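Local coordinates for putative OmpA family lipoprotein (Burkholderia cenocepacia, PDB 5LKW) that binds diaminopimelic acid, a peptidoglycan component, through its OmpA-like domain and probably acts in the Tol-Pal system that maintains outer membrane integrity, at residues A[38-41]-A[42-45]; A[68-71]-A[72-76]; A[106-109]-A[110-114]. One frame throughout, in Å; residues are numbered along the deposited sequence.

Contact 1: A[38-41]-A[42-45]; sequences HAQY and LKSH
The backbone from H38 to H45 is the last two turns of helix 32-44 in the OmpA-like domain of Pal, running out into a loop at H45. L42 N bonds to H38 O and K43 N to A39 O, both 2.9 Å and almost straight. At S44 the N-H still reaches Q40 O, at 3.1 Å and less straight. The Y41 and H45 rings form a face-to-face stack, with centroids 4.0 Å apart and planes 9° apart. Y41 has its ring anti to the backbone N (chi1 -180°), which swings it along the helix toward the C-terminal end, where H45 can lie over one face. The Y41 hydroxyl is held elsewhere, by R48 and D4. L42 packs its CB and CG against H38 O and turns toward M80 and Y120. On the outer side K43 bends back over A39, and its NZ meets Q40 OE1 at 3.3 Å from above the amide plane. S44 OG lies near two carbonyls of the last turn, Q40 O and Y41 O. The imidazole of H45 turns back on the helix: ND1 donates to Y41 O at 2.7 Å, with that oxygen 32° out of the ring plane.

Contact 2: A[68-71]-A[72-76]; sequences LGQK and RAEAV. With API (2,6-diaminopimelic acid), chain C.
The pocket for 2,6-diaminopimelic acid (API) in this OmpA-like domain takes one wall from helix 62-82, where L68 and R72 lie one turn apart. R72 grips the ligand carboxylate with both terminal nitrogens: NH2 gives 2.6 Å to API OXT and NH1 3.0 Å to API O. The two bonds form a fork, with OXT near the guanidinium plane at its edge. L68 lies against one face of the guanidinium, its CD2 3.5 Å above the plane and toward the rim. The same methyl touches API C at 3.3 Å, so it packs on arginine and ligand together. The R72 chain is extended from CG to NE (chi2 -175°, chi3 166°), which carries the charge out to the ligand. NE also donates to S24 O and NH1 to N55 O, and these bonds fix the rotation of the group. Farther along, Q70 NE2 donates to E74 OE2 at 3.1 Å. The carboxylate oxygen is met from above its plane, and the amide and carboxylate planes stand 79° apart. Q70 NE2 has a second acceptor in A92 O. The helix is the crossover of the beta-alpha-beta unit formed with strands 50-55 and 90-96. A73 and V76 pack on I52 of the first strand, while Q70 touches S94 and E74 touches A92 of the second.

Contact 3: A[106-109]-A[110-114]; sequences DEAS and WAQNR. With API (2,6-diaminopimelic acid), chain C.
The indole of W110 lies with one face over the start of its own helix. D106 O sits 3.1 Å above that plane, toward the rim. The ring is turned back by chi1 -65°, with CG beside its own backbone N. Its NE1 bonds to E58. The E107 carboxylate comes near the six-membered ring, OE1 4.1 Å from W110 CE3, with its plane 67° from the indole. The R114 guanidinium has A111 CA over one face, while a water lies in plane at its edge. This water accepts from R114 NH1 at 2.8 Å and donates to both E107 O and E107 OE1. It thus ties the first turn of the helix to the residue that follows its last.

D106 is the N-cap. Its OD1 accepts from S109 N at 2.9 Å, nearly along the C-O axis, and from S109 OG at 2.8 Å, so two donors hold one oxygen. W110 N bonds to D106 O almost straight. Toward the other end the Q112 chain runs back along the helix, extended beyond CG, and its NE2 makes a weak bond to A108 O.

R114 leaves the helix toward the ligand. Its CD lies 3.1 Å from API OXT. The guanidinium itself is turned to D57 (salt bridge from NH1) and F20 O (from NE), so the aliphatic CG and CD are what touch the ligand carboxylate. A capped helix 107-113 that delivers R114 to the diaminopimelate pocket is what this contact contributes to the OmpA-like peptidoglycan-binding fold.

How the contacts relate
From the N terminus, contact 1 ends helix 32-44, contact 2 lies within helix 62-82 and contact 3 spans helix 107-113. Each is local, about two turns of one helix; none closes a long loop, and they follow in series without nesting or crossing. Contact 1 stands apart from the ligand, with its centre about 30 Å from that of contact 3 and on the other side of the chain's centre. Contacts 2 and 3 meet at the pocket: R72 NH1 lies 3.5 Å from R114 CA, and both touch API. Helix 32-44 lies between strands 17-19 and 50-55, helix 62-82 joins strands 50-55 and 90-96, and helix 107-113 leads through R114 into strand 115-120.

Contact 1: A[38-41]-A[42-45]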
loop_
_atom_site.group_PDB
_atom_site.type_symbol
_atom_site.label_atom_id
_atom_site.label_comp_id
_atom_site.label_asym_id
_atom_site.label_seq_id
_atom_site.Cartn_x
_atom_site.Cartn_y
_atom_site.Cartn_z
ATOM N N HIS A 38 -8.585 -7.966 -1.681
ATOM C CA HIS A 38 -8.791 -6.667 -2.323
ATOM C C HIS A 38 -9.075 -6.741 -3.820
ATOM O O HIS A 38 -9.985 -6.056 -4.281
ATOM C CB HIS A 38 -7.713 -5.653 -1.955
ATOM C CG HIS A 38 -7.897 -5.098 -0.574
ATOM N ND1 HIS A 38 -7.332 -5.680 0.545
ATOM C CD2 HIS A 38 -8.641 -4.057 -0.124
ATOM C CE1 HIS A 38 -7.685 -4.992 1.617
ATOM N NE2 HIS A 38 -8.489 -4.012 1.240
ATOM N N ALA A 39 -8.304 -7.575 -4.537
ATOM C CA ALA A 39 -8.488 -7.807 -5.974
ATOM C C ALA A 39 -9.923 -8.262 -6.302
ATOM O O ALA A 39 -10.528 -7.755 -7.245
ATOM C CB ALA A 39 -7.485 -8.819 -6.506
ATOM N N GLN A 40 -10.436 -9.208 -5.521
ATOM C CA GLN A 40 -11.783 -9.733 -5.719
ATOM C C GLN A 40 -12.807 -8.610 -5.538
ATOM O O GLN A 40 -13.682 -8.421 -6.390
ATOM C CB GLN A 40 -12.058 -10.904 -4.755
ATOM C CG GLN A 40 -13.279 -11.777 -5.060
ATOM C CD GLN A 40 -13.428 -12.131 -6.536
ATOM O OE1 GLN A 40 -12.488 -12.613 -7.181
ATOM N NE2 GLN A 40 -14.626 -11.912 -7.070
ATOM N N TYR A 41 -12.672 -7.838 -4.460
ATOM C CA TYR A 41 -13.516 -6.676 -4.275
ATOM C C TYR A 41 -13.461 -5.711 -5.474
ATOM O O TYR A 41 -14.497 -5.384 -6.057
ATOM C CB TYR A 41 -13.224 -5.965 -2.947
ATOM C CG TYR A 41 -14.111 -4.763 -2.753
ATOM C CD1 TYR A 41 -15.222 -4.810 -1.909
ATOM C CD2 TYR A 41 -13.854 -3.593 -3.430
ATOM C CE1 TYR A 41 -16.035 -3.701 -1.730
ATOM C CE2 TYR A 41 -14.667 -2.477 -3.272
ATOM C CZ TYR A 41 -15.749 -2.528 -2.419
ATOM O OH TYR A 41 -16.545 -1.393 -2.286
ATOM N N LEU A 42 -12.263 -5.294 -5.863
ATOM C CA LEU A 42 -12.074 -4.416 -7.021
ATOM C C LEU A 42 -12.706 -4.894 -8.383
ATOM O O LEU A 42 -13.449 -4.147 -9.032
ATOM C CB LEU A 42 -10.590 -4.044 -7.179
ATOM C CG LEU A 42 -10.069 -3.038 -6.117
ATOM C CD1 LEU A 42 -8.556 -2.857 -6.204
ATOM C CD2 LEU A 42 -10.774 -1.684 -6.199
ATOM N N LYS A 43 -12.366 -6.111 -8.798
ATOM C CA LYS A 43 -12.885 -6.741 -10.022
ATOM C C LYS A 43 -14.410 -6.835 -10.063
ATOM O O LYS A 43 -15.034 -6.698 -11.130
ATOM C CB LYS A 43 -12.294 -8.145 -10.154
ATOM C CG LYS A 43 -10.903 -8.194 -10.808
ATOM C CD LYS A 43 -10.353 -9.647 -10.888
ATOM C CE LYS A 43 -10.096 -10.190 -9.486
ATOM N NZ LYS A 43 -10.189 -11.679 -9.319
ATOM N N SER A 44 -14.996 -7.092 -8.902
ATOM C CA SER A 44 -16.430 -7.210 -8.756
ATOM C C SER A 44 -17.138 -5.862 -8.508
ATOM O O SER A 44 -18.362 -5.834 -8.476
ATOM C CB SER A 44 -16.766 -8.242 -7.673
ATOM O OG SER A 44 -16.476 -7.749 -6.388
ATOM N N HIS A 45 -16.377 -4.772 -8.337
ATOM C CA HIS A 45 -16.925 -3.425 -8.229
ATOM C C HIS A 45 -16.268 -2.381 -9.147
ATOM O O HIS A 45 -15.740 -1.393 -8.628
ATOM C CB HIS A 45 -16.827 -2.904 -6.796
ATOM C CG HIS A 45 -17.496 -3.770 -5.780
ATOM N ND1 HIS A 45 -17.149 -5.089 -5.574
ATOM C CD2 HIS A 45 -18.468 -3.497 -4.878
ATOM C CE1 HIS A 45 -17.895 -5.601 -4.612
ATOM N NE2 HIS A 45 -18.691 -4.650 -4.156
#

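Contact 2: A[68-71]-A[72-76]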
loop_
_atom_site.group_PDB
_atom_site.type_symbol
_atom_site.label_atom_id
_atom_site.label_comp_id
_atom_site.label_asym_id
_atom_site.label_seq_id
_atom_site.Cartn_x
_atom_site.Cartn_y
_atom_site.Cartn_z
ATOM N N LEU A 68 11.686 5.292 -3.540
ATOM C CA LEU A 68 11.343 4.088 -2.795
ATOM C C LEU A 68 9.811 3.985 -2.542
ATOM O O LEU A 68 9.163 2.945 -2.831
ATOM C CB LEU A 68 12.154 4.052 -1.475
ATOM C CG LEU A 68 11.830 2.869 -0.543
ATOM C CD1 LEU A 68 11.962 1.534 -1.303
ATOM C CD2 LEU A 68 12.776 2.896 0.665
ATOM N N GLY A 69 9.218 5.035 -2.011
ATOM C CA GLY A 69 7.753 5.020 -1.829
ATOM C C GLY A 69 7.014 4.665 -3.124
ATOM O O GLY A 69 6.076 3.907 -3.091
ATOM N N GLN A 70 7.434 5.236 -4.264
ATOM C CA GLN A 70 6.802 4.941 -5.561
ATOM C C GLN A 70 6.864 3.464 -5.881
ATOM O O GLN A 70 5.851 2.837 -6.257
ATOM C CB GLN A 70 7.364 5.842 -6.715
ATOM C CG GLN A 70 6.572 5.736 -8.014
ATOM C CD GLN A 70 5.081 6.109 -7.900
ATOM O OE1 GLN A 70 4.713 7.061 -7.235
ATOM N NE2 GLN A 70 4.228 5.386 -8.631
ATOM N N LYS A 71 8.030 2.879 -5.686
ATOM C CA LYS A 71 8.242 1.478 -6.006
ATOM C C LYS A 71 7.388 0.559 -5.121
ATOM O O LYS A 71 6.804 -0.436 -5.587
ATOM C CB LYS A 71 9.734 1.159 -5.914
ATOM C CG LYS A 71 10.520 1.427 -7.249
ATOM C CD LYS A 71 12.013 1.211 -7.041
ATOM C CE LYS A 71 12.763 0.839 -8.374
ATOM N NZ LYS A 71 12.273 1.760 -9.455
ATOM N N ARG A 72 7.275 0.912 -3.846
ATOM C CA ARG A 72 6.296 0.257 -2.917
ATOM C C ARG A 72 4.829 0.349 -3.429
ATOM O O ARG A 72 4.090 -0.636 -3.445
ATOM C CB ARG A 72 6.443 0.885 -1.521
ATOM C CG ARG A 72 7.804 0.571 -0.875
ATOM C CD ARG A 72 7.981 1.070 0.555
ATOM N NE ARG A 72 9.160 0.427 1.161
ATOM C CZ ARG A 72 9.943 0.963 2.106
ATOM N NH1 ARG A 72 9.709 2.168 2.645
ATOM N NH2 ARG A 72 10.970 0.274 2.541
ATOM N N ALA A 73 4.401 1.511 -3.886
ATOM C CA ALA A 73 2.994 1.603 -4.313
ATOM C C ALA A 73 2.769 0.729 -5.586
ATOM O O ALA A 73 1.689 0.084 -5.756
ATOM C CB ALA A 73 2.571 3.072 -4.497
ATOM N N GLU A 74 3.812 0.642 -6.403
ATOM C CA GLU A 74 3.796 -0.024 -7.713
ATOM C C GLU A 74 3.846 -1.521 -7.539
ATOM O O GLU A 74 3.078 -2.246 -8.199
ATOM C CB GLU A 74 4.920 0.481 -8.631
ATOM C CG GLU A 74 4.638 1.904 -9.166
ATOM C CD GLU A 74 5.743 2.491 -10.067
ATOM O OE1 GLU A 74 6.901 1.975 -10.073
ATOM O OE2 GLU A 74 5.430 3.514 -10.732
ATOM N N ALA A 75 4.712 -1.975 -6.612
ATOM C CA ALA A 75 4.704 -3.350 -6.134
ATOM C C ALA A 75 3.295 -3.867 -5.705
ATOM O O ALA A 75 2.911 -4.984 -6.038
ATOM C CB ALA A 75 5.770 -3.541 -5.026
ATOM N N VAL A 76 2.514 -3.057 -4.984
ATOM C CA VAL A 76 1.159 -3.434 -4.556
ATOM C C VAL A 76 0.166 -3.428 -5.764
ATOM O O VAL A 76 -0.617 -4.362 -5.944
ATOM C CB VAL A 76 0.652 -2.490 -3.438
ATOM C CG1 VAL A 76 -0.821 -2.760 -3.112
ATOM C CG2 VAL A 76 1.571 -2.558 -2.144
HETATM C C API C . 13.043 2.680 3.927
HETATM C CA API C . 14.315 3.493 3.889
HETATM C C3 API C . 15.485 3.036 4.760
HETATM C C4 API C . 16.663 4.009 4.543
HETATM C C5 API C . 18.010 3.338 4.217
HETATM C C6 API C . 19.129 4.322 3.828
HETATM O O API C . 12.020 3.331 4.088
HETATM O OXT API C . 12.961 1.436 3.797
HETATM N N API C . 13.936 4.828 4.347
#

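Contact 3: A[106-109]-A[110-114]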
loop_
_atom_site.group_PDB
_atom_site.type_symbol
_atom_site.label_atom_id
_atom_site.label_comp_id
_atom_site.label_asym_id
_atom_site.label_seq_id
_atom_site.Cartn_x
_atom_site.Cartn_y
_atom_site.Cartn_z
ATOM N N ASP A 106 13.215 5.546 15.906
ATOM C CA ASP A 106 13.662 4.263 16.361
ATOM C C ASP A 106 13.099 3.141 15.457
ATOM O O ASP A 106 12.267 3.406 14.580
ATOM C CB ASP A 106 13.279 4.064 17.821
ATOM C CG ASP A 106 11.757 4.215 18.075
ATOM O OD1 ASP A 106 10.944 4.058 17.162
ATOM O OD2 ASP A 106 11.349 4.486 19.224
ATOM N N GLU A 107 13.524 1.901 15.715
ATOM C CA GLU A 107 13.156 0.759 14.848
ATOM C C GLU A 107 11.654 0.599 14.739
ATOM O O GLU A 107 11.141 0.304 13.689
ATOM C CB GLU A 107 13.815 -0.560 15.300
ATOM C CG GLU A 107 15.402 -0.630 15.126
ATOM C CD GLU A 107 15.898 -1.048 13.697
ATOM O OE1 GLU A 107 15.158 -0.915 12.677
ATOM O OE2 GLU A 107 17.053 -1.556 13.615
ATOM N N ALA A 108 10.961 0.795 15.846
ATOM C CA ALA A 108 9.502 0.620 15.896
ATOM C C ALA A 108 8.847 1.592 14.982
ATOM O O ALA A 108 8.029 1.159 14.132
ATOM C CB ALA A 108 8.990 0.826 17.338
ATOM N N SER A 109 9.138 2.916 15.151
ATOM C CA SER A 109 8.488 3.943 14.296
ATOM C C SER A 109 8.864 3.775 12.843
ATOM O O SER A 109 8.011 3.838 12.002
ATOM C CB SER A 109 8.756 5.380 14.782
ATOM O OG SER A 109 8.601 5.333 16.201
ATOM N N TRP A 110 10.137 3.527 12.567
ATOM C CA TRP A 110 10.543 3.371 11.185
ATOM C C TRP A 110 9.772 2.245 10.481
ATOM O O TRP A 110 9.400 2.393 9.308
ATOM C CB TRP A 110 12.025 3.087 11.087
ATOM C CG TRP A 110 12.879 4.282 11.593
ATOM C CD1 TRP A 110 12.513 5.590 11.632
ATOM C CD2 TRP A 110 14.209 4.227 12.157
ATOM N NE1 TRP A 110 13.534 6.367 12.128
ATOM C CE2 TRP A 110 14.582 5.564 12.477
ATOM C CE3 TRP A 110 15.125 3.187 12.396
ATOM C CZ2 TRP A 110 15.826 5.893 13.086
ATOM C CZ3 TRP A 110 16.375 3.515 12.986
ATOM C CH2 TRP A 110 16.717 4.862 13.291
ATOM N N ALA A 111 9.604 1.117 11.185
ATOM C CA ALA A 111 8.971 -0.066 10.591
ATOM C C ALA A 111 7.517 0.210 10.248
ATOM O O ALA A 111 6.988 -0.297 9.233
ATOM C CB ALA A 111 9.118 -1.315 11.515
ATOM N N GLN A 112 6.874 1.016 11.092
ATOM C CA GLN A 112 5.488 1.412 10.908
ATOM C C GLN A 112 5.304 2.316 9.682
ATOM O O GLN A 112 4.189 2.452 9.208
ATOM C CB GLN A 112 5.045 2.160 12.154
ATOM C CG GLN A 112 4.977 1.194 13.434
ATOM C CD GLN A 112 4.589 1.913 14.724
ATOM O OE1 GLN A 112 3.494 2.519 14.805
ATOM N NE2 GLN A 112 5.505 1.892 15.742
ATOM N N ASN A 113 6.386 2.994 9.251
ATOM C CA ASN A 113 6.325 3.952 8.183
ATOM C C ASN A 113 6.749 3.415 6.845
ATOM O O ASN A 113 6.569 4.146 5.867
ATOM C CB ASN A 113 7.089 5.282 8.483
ATOM C CG ASN A 113 6.558 6.003 9.752
ATOM O OD1 ASN A 113 5.381 5.883 10.126
ATOM N ND2 ASN A 113 7.453 6.706 10.437
ATOM N N ARG A 114 7.345 2.196 6.796
ATOM C CA ARG A 114 7.774 1.526 5.536
ATOM C C ARG A 114 6.571 0.734 5.086
ATOM O O ARG A 114 6.431 -0.417 5.449
ATOM C CB ARG A 114 8.910 0.560 5.807
ATOM C CG ARG A 114 10.246 1.247 6.224
ATOM C CD ARG A 114 11.400 0.218 6.148
ATOM N NE ARG A 114 11.287 -0.912 7.085
ATOM C CZ ARG A 114 11.626 -0.877 8.377
ATOM N NH1 ARG A 114 12.117 0.263 8.898
ATOM N NH2 ARG A 114 11.526 -2.013 9.146
HETATM C C API C . 13.043 2.680 3.927
HETATM C CA API C . 14.315 3.493 3.889
HETATM C C3 API C . 15.485 3.036 4.760
HETATM C C4 API C . 16.663 4.009 4.543
HETATM C C5 API C . 18.010 3.338 4.217
HETATM C C6 API C . 19.129 4.322 3.828
HETATM O O API C . 12.020 3.331 4.088
HETATM O OXT API C . 12.961 1.436 3.797
HETATM N N API C . 13.936 4.828 4.347
HETATM O O HOH W 1 12.632 -0.601 11.523
#